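Local coordinates for protein beta-glucuronidase (Dictyoglomus thermophilum, PDB 6XXW) that probably hydrolyses beta-D-glucuronides as a family 2 glycoside hydrolase, removing glucuronic acid from its conjugates, at residues 250-254 with 280-284; 349-353 with 402-408. All blocks are in the same frame, centred on the assembly; numbering follows the deposited sequence.

Interaction 1 (250-254 with 280-284); sequences PKLWE and IGIRT
Trp253 holds its CG anti to the backbone N (chi1 -175°), which swings the indole alongside Arg283, both side chains pointing the same way; in Ile282 the CG2 branch is the one anti to N, and it meets Leu252. The contact belongs to the immunoglobulin-like beta-sandwich domain of family 2 glycoside hydrolases, where the 280-284 segment leaves strand 273-280 and heads for the TIM barrel domain. One direct backbone hydrogen bond joins the segments, Trp253 N to Ile282 O at 2.9 Å. Leu252 CA also makes a CA-H...O contact with Ile282 O at 3.3 Å. A water extends the pairing: it donates to Lys251 O and accepts from Ile282 N, bridging two backbone groups that do not bond to each other. On the apolar side Leu252 CD2 lies 3.6 Å from Ile282 CG2, the two side chains crossing at about a right angle, while Pro250 CB approaches Ile282 CD1. Strand 209-217 supports this patch through Ala210 and Val212. Gly281, with no side chain, packs its CA against Trp253 CB at 3.9 Å. The indole NE1 bonds outward to the backbone O of Asp353, and the guanidinium of Arg283 to the backbone oxygens of Pro406 and Val408, so both polar ends reach into the barrel domain. The guanidinium plane is turned 56° from the indole, and it is the aliphatic part of Arg283 that touches the ring, Arg283 CD lying 4.1 Å from Trp253 CE3.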
ATOM      1  N   PRO A 250      27.396 -17.236 -41.799  1.00 32.96           N
ATOM      2  CA  PRO A 250      26.759 -17.520 -40.514  1.00 26.85           C
ATOM      3  C   PRO A 250      25.868 -16.369 -40.084  1.00 30.06           C
ATOM      4  O   PRO A 250      26.121 -15.204 -40.401  1.00 29.65           O
ATOM      5  CB  PRO A 250      27.954 -17.670 -39.566  1.00 25.23           C
ATOM      6  CG  PRO A 250      28.965 -16.759 -40.151  1.00 28.18           C
ATOM      7  CD  PRO A 250      28.813 -16.873 -41.636  1.00 27.33           C
ATOM      8  N   LYS A 251      24.807 -16.710 -39.363  1.00 27.37           N
ATOM      9  CA  LYS A 251      24.027 -15.730 -38.621  1.00 22.27           C
ATOM     10  C   LYS A 251      24.503 -15.783 -37.173  1.00 26.47           C
ATOM     11  O   LYS A 251      24.370 -16.818 -36.506  1.00 23.07           O
ATOM     12  CB  LYS A 251      22.525 -16.011 -38.730  1.00 32.07           C
ATOM     13  CG  LYS A 251      21.987 -16.088 -40.169  1.00 31.34           C
ATOM     14  CD  LYS A 251      21.943 -17.528 -40.653  1.00 41.11           C
ATOM     15  CE  LYS A 251      21.644 -17.635 -42.147  1.00 49.19           C
ATOM     16  NZ  LYS A 251      21.213 -19.019 -42.523  1.00 55.24           N
ATOM     17  N   LEU A 252      25.087 -14.687 -36.705  1.00 24.18           N
ATOM     18  CA  LEU A 252      25.706 -14.661 -35.387  1.00 21.85           C
ATOM     19  C   LEU A 252      24.677 -14.426 -34.285  1.00 30.05           C
ATOM     20  O   LEU A 252      23.682 -13.718 -34.466  1.00 29.75           O
ATOM     21  CB  LEU A 252      26.775 -13.567 -35.320  1.00 24.90           C
ATOM     22  CG  LEU A 252      27.840 -13.588 -36.414  1.00 24.87           C
ATOM     23  CD1 LEU A 252      28.919 -12.547 -36.127  1.00 23.49           C
ATOM     24  CD2 LEU A 252      28.437 -14.993 -36.534  1.00 27.27           C
ATOM     25  N   TRP A 253      24.940 -15.033 -33.131  1.00 22.83           N
ATOM     26  CA  TRP A 253      24.159 -14.789 -31.930  1.00 20.55           C
ATOM     27  C   TRP A 253      24.639 -13.504 -31.260  1.00 18.41           C
ATOM     28  O   TRP A 253      25.845 -13.290 -31.101  1.00 21.71           O
ATOM     29  CB  TRP A 253      24.299 -15.980 -30.976  1.00 23.02           C
ATOM     30  CG  TRP A 253      23.447 -15.910 -29.747  1.00 20.51           C
ATOM     31  CD1 TRP A 253      22.250 -16.552 -29.538  1.00 21.11           C
ATOM     32  CD2 TRP A 253      23.731 -15.185 -28.538  1.00 19.87           C
ATOM     33  NE1 TRP A 253      21.769 -16.255 -28.279  1.00 18.15           N
ATOM     34  CE2 TRP A 253      22.655 -15.416 -27.648  1.00 21.15           C
ATOM     35  CE3 TRP A 253      24.780 -14.344 -28.128  1.00 18.91           C
ATOM     36  CZ2 TRP A 253      22.605 -14.849 -26.369  1.00 20.33           C
ATOM     37  CZ3 TRP A 253      24.726 -13.776 -26.859  1.00 18.04           C
ATOM     38  CH2 TRP A 253      23.645 -14.028 -25.997  1.00 22.33           C
ATOM     39  N   GLU A 254      23.701 -12.651 -30.864  1.00 19.51           N
ATOM     40  CA  GLU A 254      24.037 -11.489 -30.052  1.00 22.28           C
ATOM     41  C   GLU A 254      22.747 -10.934 -29.463  1.00 20.08           C
ATOM     42  O   GLU A 254      21.656 -11.292 -29.917  1.00 25.27           O
ATOM     43  CB  GLU A 254      24.781 -10.414 -30.871  1.00 27.09           C
ATOM     44  CG  GLU A 254      24.100  -9.918 -32.149  1.00 28.56           C
ATOM     45  CD  GLU A 254      25.009  -8.972 -32.960  1.00 34.60           C
ATOM     46  OE1 GLU A 254      26.208  -9.289 -33.145  1.00 29.51           O
ATOM     47  OE2 GLU A 254      24.527  -7.906 -33.401  1.00 36.62           O
ATOM     48  N   ILE A 280      22.999 -24.098 -30.111  1.00 18.01           N
ATOM     49  CA  ILE A 280      24.197 -23.330 -29.801  1.00 19.35           C
ATOM     50  C   ILE A 280      24.123 -22.017 -30.565  1.00 20.90           C
ATOM     51  O   ILE A 280      23.354 -21.870 -31.512  1.00 23.82           O
ATOM     52  CB  ILE A 280      25.499 -24.082 -30.157  1.00 23.22           C
ATOM     53  CG1 ILE A 280      25.533 -24.397 -31.657  1.00 22.57           C
ATOM     54  CG2 ILE A 280      25.650 -25.358 -29.319  1.00 23.88           C
ATOM     55  CD1 ILE A 280      26.867 -24.933 -32.116  1.00 24.26           C
ATOM     56  N   GLY A 281      24.942 -21.068 -30.150  1.00 18.43           N
ATOM     57  CA  GLY A 281      25.015 -19.776 -30.816  1.00 20.90           C
ATOM     58  C   GLY A 281      26.442 -19.460 -31.209  1.00 23.96           C
ATOM     59  O   GLY A 281      27.385 -19.791 -30.489  1.00 27.06           O
ATOM     60  N   ILE A 282      26.594 -18.829 -32.364  1.00 23.28           N
ATOM     61  CA  ILE A 282      27.903 -18.479 -32.901  1.00 22.63           C
ATOM     62  C   ILE A 282      28.199 -17.032 -32.514  1.00 21.25           C
ATOM     63  O   ILE A 282      27.590 -16.097 -33.048  1.00 23.06           O
ATOM     64  CB  ILE A 282      27.956 -18.676 -34.424  1.00 24.54           C
ATOM     65  CG1 ILE A 282      27.812 -20.159 -34.787  1.00 26.20           C
ATOM     66  CG2 ILE A 282      29.254 -18.106 -34.992  1.00 19.36           C
ATOM     67  CD1 ILE A 282      27.587 -20.395 -36.284  1.00 22.12           C
ATOM     68  N   ARG A 283      29.131 -16.836 -31.581  1.00 18.91           N
ATOM     69  CA  ARG A 283      29.552 -15.492 -31.207  1.00 20.86           C
ATOM     70  C   ARG A 283      30.936 -15.546 -30.575  1.00 20.09           C
ATOM     71  O   ARG A 283      31.342 -16.567 -30.014  1.00 23.60           O
ATOM     72  CB  ARG A 283      28.563 -14.830 -30.239  1.00 22.11           C
ATOM     73  CG  ARG A 283      28.994 -14.864 -28.764  1.00 23.29           C
ATOM     74  CD  ARG A 283      28.510 -16.140 -28.140  1.00 27.42           C
ATOM     75  NE  ARG A 283      28.840 -16.290 -26.716  1.00 20.50           N
ATOM     76  CZ  ARG A 283      30.010 -16.722 -26.248  1.00 24.78           C
ATOM     77  NH1 ARG A 283      31.006 -17.009 -27.083  1.00 20.51           N
ATOM     78  NH2 ARG A 283      30.180 -16.880 -24.940  1.00 20.08           N
ATOM     79  N   THR A 284      31.644 -14.419 -30.645  1.00 20.34           N
ATOM     80  CA  THR A 284      32.920 -14.259 -29.963  1.00 22.79           C
ATOM     81  C   THR A 284      32.797 -13.185 -28.896  1.00 21.77           C
ATOM     82  O   THR A 284      31.985 -12.258 -29.013  1.00 25.38           O
ATOM     83  CB  THR A 284      34.052 -13.873 -30.924  1.00 24.45           C
ATOM     84  OG1 THR A 284      33.740 -12.618 -31.541  1.00 24.55           O
ATOM     85  CG2 THR A 284      34.230 -14.942 -31.997  1.00 28.43           C
TER
HETATM   86  O   HOH W   1      24.282 -18.248 -34.079  1.00 20.99           O

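Interaction 2 (349-353 with 402-408); sequences LFLAD and DKNHPSV
Asp353 grips the 402-408 segment with both carboxylate oxygens. Asp353 OD2 accepts a nearly straight hydrogen bond (173°) from His405 ND1 at 2.6 Å, close to the imidazole plane, on the syn side of the carboxylate and somewhat out of its plane. Asp353 OD1 accepts twice, from Ser407 OG at 2.8 Å and Ser407 N at 3.0 Å, the two donors arriving from opposite faces of the carboxylate. With OG set between its own N and carbonyl carbon (chi1 64°), Ser407 offers both donors to one oxygen. With an alanine here instead of Asp353, His405 ND1 and both Ser407 donors would probably be left without their acceptor and the imidazole freer to turn. Leu349 CB sits over the centre of one His405 face, 3.7 Å from the centroid, and the ring's CE1 edge points into the face of Phe350 in a T-shaped pair, planes at 79°. All this lies in the TIM barrel domain, where helix 346-355 packs on the connection from helix 385-402 to strand 408-415, which opens with a type I beta turn from Asp402 to His405. Farther out, Leu349 CD1 meets Val408 CG2 at 3.8 Å, Arg442 bonds to the backbone oxygens of Lys403 and His405, and Val359 of strand 358-362 backs Leu349 and Ala352.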
ATOM      1  N   LEU A 349      19.530 -20.293 -18.347  1.00 15.86           N
ATOM      2  CA  LEU A 349      20.533 -20.048 -19.387  1.00 17.15           C
ATOM      3  C   LEU A 349      20.031 -20.458 -20.774  1.00 18.06           C
ATOM      4  O   LEU A 349      20.341 -19.784 -21.769  1.00 20.03           O
ATOM      5  CB  LEU A 349      21.843 -20.773 -19.053  1.00 18.69           C
ATOM      6  CG  LEU A 349      22.534 -20.258 -17.789  1.00 21.43           C
ATOM      7  CD1 LEU A 349      23.893 -20.897 -17.653  1.00 22.48           C
ATOM      8  CD2 LEU A 349      22.682 -18.746 -17.831  1.00 20.47           C
ATOM      9  N   PHE A 350      19.262 -21.554 -20.871  1.00 16.57           N
ATOM     10  CA  PHE A 350      18.663 -21.906 -22.160  1.00 16.94           C
ATOM     11  C   PHE A 350      17.717 -20.811 -22.630  1.00 19.71           C
ATOM     12  O   PHE A 350      17.664 -20.495 -23.826  1.00 18.38           O
ATOM     13  CB  PHE A 350      17.923 -23.240 -22.074  1.00 20.14           C
ATOM     14  CG  PHE A 350      18.825 -24.436 -22.113  1.00 23.43           C
ATOM     15  CD1 PHE A 350      19.432 -24.831 -23.300  1.00 23.93           C
ATOM     16  CD2 PHE A 350      19.079 -25.165 -20.959  1.00 21.71           C
ATOM     17  CE1 PHE A 350      20.276 -25.941 -23.333  1.00 21.87           C
ATOM     18  CE2 PHE A 350      19.924 -26.265 -20.985  1.00 21.87           C
ATOM     19  CZ  PHE A 350      20.521 -26.650 -22.175  1.00 23.74           C
ATOM     20  N   LEU A 351      16.964 -20.212 -21.698  1.00 17.56           N
ATOM     21  CA  LEU A 351      16.103 -19.091 -22.054  1.00 16.69           C
ATOM     22  C   LEU A 351      16.922 -17.870 -22.460  1.00 17.49           C
ATOM     23  O   LEU A 351      16.580 -17.185 -23.430  1.00 19.32           O
ATOM     24  CB  LEU A 351      15.167 -18.759 -20.890  1.00 17.47           C
ATOM     25  CG  LEU A 351      14.071 -19.788 -20.591  1.00 20.97           C
ATOM     26  CD1 LEU A 351      13.291 -19.391 -19.327  1.00 21.09           C
ATOM     27  CD2 LEU A 351      13.145 -19.883 -21.798  1.00 19.44           C
ATOM     28  N   ALA A 352      18.011 -17.575 -21.739  1.00 17.81           N
ATOM     29  CA  ALA A 352      18.829 -16.440 -22.151  1.00 16.69           C
ATOM     30  C   ALA A 352      19.387 -16.657 -23.556  1.00 21.83           C
ATOM     31  O   ALA A 352      19.475 -15.704 -24.347  1.00 16.53           O
ATOM     32  CB  ALA A 352      19.938 -16.186 -21.139  1.00 15.98           C
ATOM     33  N   ASP A 353      19.720 -17.915 -23.898  1.00 17.20           N
ATOM     34  CA  ASP A 353      20.125 -18.256 -25.266  1.00 18.23           C
ATOM     35  C   ASP A 353      19.021 -17.920 -26.269  1.00 21.57           C
ATOM     36  O   ASP A 353      19.288 -17.373 -27.347  1.00 19.97           O
ATOM     37  CB  ASP A 353      20.469 -19.753 -25.389  1.00 16.28           C
ATOM     38  CG  ASP A 353      21.669 -20.205 -24.527  1.00 22.21           C
ATOM     39  OD1 ASP A 353      22.494 -19.371 -24.047  1.00 21.84           O
ATOM     40  OD2 ASP A 353      21.795 -21.451 -24.352  1.00 20.26           O
ATOM     41  N   ASP A 402      28.105 -25.094 -17.990  1.00 15.45           N
ATOM     42  CA  ASP A 402      27.588 -23.988 -18.788  1.00 19.39           C
ATOM     43  C   ASP A 402      28.492 -23.564 -19.937  1.00 20.32           C
ATOM     44  O   ASP A 402      28.153 -22.607 -20.646  1.00 20.09           O
ATOM     45  CB  ASP A 402      27.297 -22.794 -17.869  1.00 17.05           C
ATOM     46  CG  ASP A 402      26.174 -23.098 -16.893  1.00 24.17           C
ATOM     47  OD1 ASP A 402      25.451 -24.091 -17.122  1.00 19.70           O
ATOM     48  OD2 ASP A 402      26.000 -22.372 -15.900  1.00 27.09           O
ATOM     49  N   LYS A 403      29.597 -24.283 -20.177  1.00 19.29           N
ATOM     50  CA  LYS A 403      30.586 -23.869 -21.171  1.00 18.72           C
ATOM     51  C   LYS A 403      30.018 -23.706 -22.578  1.00 15.69           C
ATOM     52  O   LYS A 403      30.611 -22.973 -23.378  1.00 20.00           O
ATOM     53  CB  LYS A 403      31.744 -24.884 -21.231  1.00 16.82           C
ATOM     54  CG  LYS A 403      31.255 -26.335 -21.481  1.00 18.92           C
ATOM     55  CD  LYS A 403      32.390 -27.331 -21.523  1.00 26.00           C
ATOM     56  CE  LYS A 403      31.881 -28.761 -21.749  1.00 23.14           C
ATOM     57  NZ  LYS A 403      31.371 -29.435 -20.521  1.00 36.16           N
ATOM     58  N   ASN A 404      28.903 -24.366 -22.911  1.00 17.12           N
ATOM     59  CA  ASN A 404      28.363 -24.335 -24.275  1.00 17.68           C
ATOM     60  C   ASN A 404      27.183 -23.370 -24.468  1.00 23.39           C
ATOM     61  O   ASN A 404      26.593 -23.345 -25.555  1.00 19.85           O
ATOM     62  CB  ASN A 404      27.957 -25.747 -24.708  1.00 22.23           C
ATOM     63  CG  ASN A 404      29.153 -26.680 -24.770  1.00 18.58           C
ATOM     64  OD1 ASN A 404      30.245 -26.252 -25.117  1.00 18.61           O
ATOM     65  ND2 ASN A 404      28.958 -27.942 -24.395  1.00 21.86           N
ATOM     66  N   HIS A 405      26.842 -22.558 -23.466  1.00 21.50           N
ATOM     67  CA  HIS A 405      25.761 -21.588 -23.628  1.00 19.63           C
ATOM     68  C   HIS A 405      26.305 -20.315 -24.268  1.00 20.17           C
ATOM     69  O   HIS A 405      27.230 -19.701 -23.713  1.00 19.49           O
ATOM     70  CB  HIS A 405      25.118 -21.256 -22.286  1.00 20.27           C
ATOM     71  CG  HIS A 405      24.212 -22.327 -21.768  1.00 20.11           C
ATOM     72  ND1 HIS A 405      22.971 -22.580 -22.316  1.00 22.46           N
ATOM     73  CD2 HIS A 405      24.366 -23.214 -20.756  1.00 23.56           C
ATOM     74  CE1 HIS A 405      22.398 -23.577 -21.664  1.00 21.53           C
ATOM     75  NE2 HIS A 405      23.223 -23.979 -20.712  1.00 25.69           N
ATOM     76  N   PRO A 406      25.768 -19.875 -25.405  1.00 19.91           N
ATOM     77  CA  PRO A 406      26.214 -18.585 -25.960  1.00 19.46           C
ATOM     78  C   PRO A 406      25.904 -17.400 -25.051  1.00 16.94           C
ATOM     79  O   PRO A 406      26.635 -16.401 -25.074  1.00 15.91           O
ATOM     80  CB  PRO A 406      25.454 -18.497 -27.300  1.00 15.52           C
ATOM     81  CG  PRO A 406      24.227 -19.354 -27.102  1.00 22.52           C
ATOM     82  CD  PRO A 406      24.664 -20.482 -26.177  1.00 18.04           C
ATOM     83  N   SER A 407      24.863 -17.503 -24.225  1.00 15.73           N
ATOM     84  CA  SER A 407      24.433 -16.372 -23.409  1.00 14.02           C
ATOM     85  C   SER A 407      25.440 -16.029 -22.314  1.00 15.76           C
ATOM     86  O   SER A 407      25.549 -14.855 -21.933  1.00 16.89           O
ATOM     87  CB  SER A 407      23.060 -16.661 -22.791  1.00 19.28           C
ATOM     88  OG  SER A 407      23.119 -17.764 -21.882  1.00 19.58           O
ATOM     89  N   VAL A 408      26.172 -17.017 -21.783  1.00 18.57           N
ATOM     90  CA  VAL A 408      27.201 -16.707 -20.794  1.00 15.77           C
ATOM     91  C   VAL A 408      28.385 -16.058 -21.505  1.00 17.19           C
ATOM     92  O   VAL A 408      29.031 -16.675 -22.365  1.00 16.30           O
ATOM     93  CB  VAL A 408      27.654 -17.961 -20.030  1.00 16.67           C
ATOM     94  CG1 VAL A 408      28.772 -17.580 -19.024  1.00 15.89           C
ATOM     95  CG2 VAL A 408      26.504 -18.652 -19.326  1.00 15.23           C
TER

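Overall arrangement
Interactions 1 and 2 lie with their centres 12 Å apart and meet directly, joining the beta-sandwich domain to the TIM barrel. The hydrogen bonds from Arg283 of interaction 1 to interaction 2 are short: NE to Pro406 O and NH2 to Val408 O, both at 2.8 Å. Packing closes the seam, with Trp253 CH2 3.6 Å from Ser407 CA and Gly281 N 3.6 Å from Pro406 CG. Asp353 is shared by both contacts, through its carboxylate in one and its backbone in the other. A tris molecule, probably from the crystallisation liquor, is bound at this junction, hydrogen-bonded to Gly281 O, Lys403 O and Asn404 O.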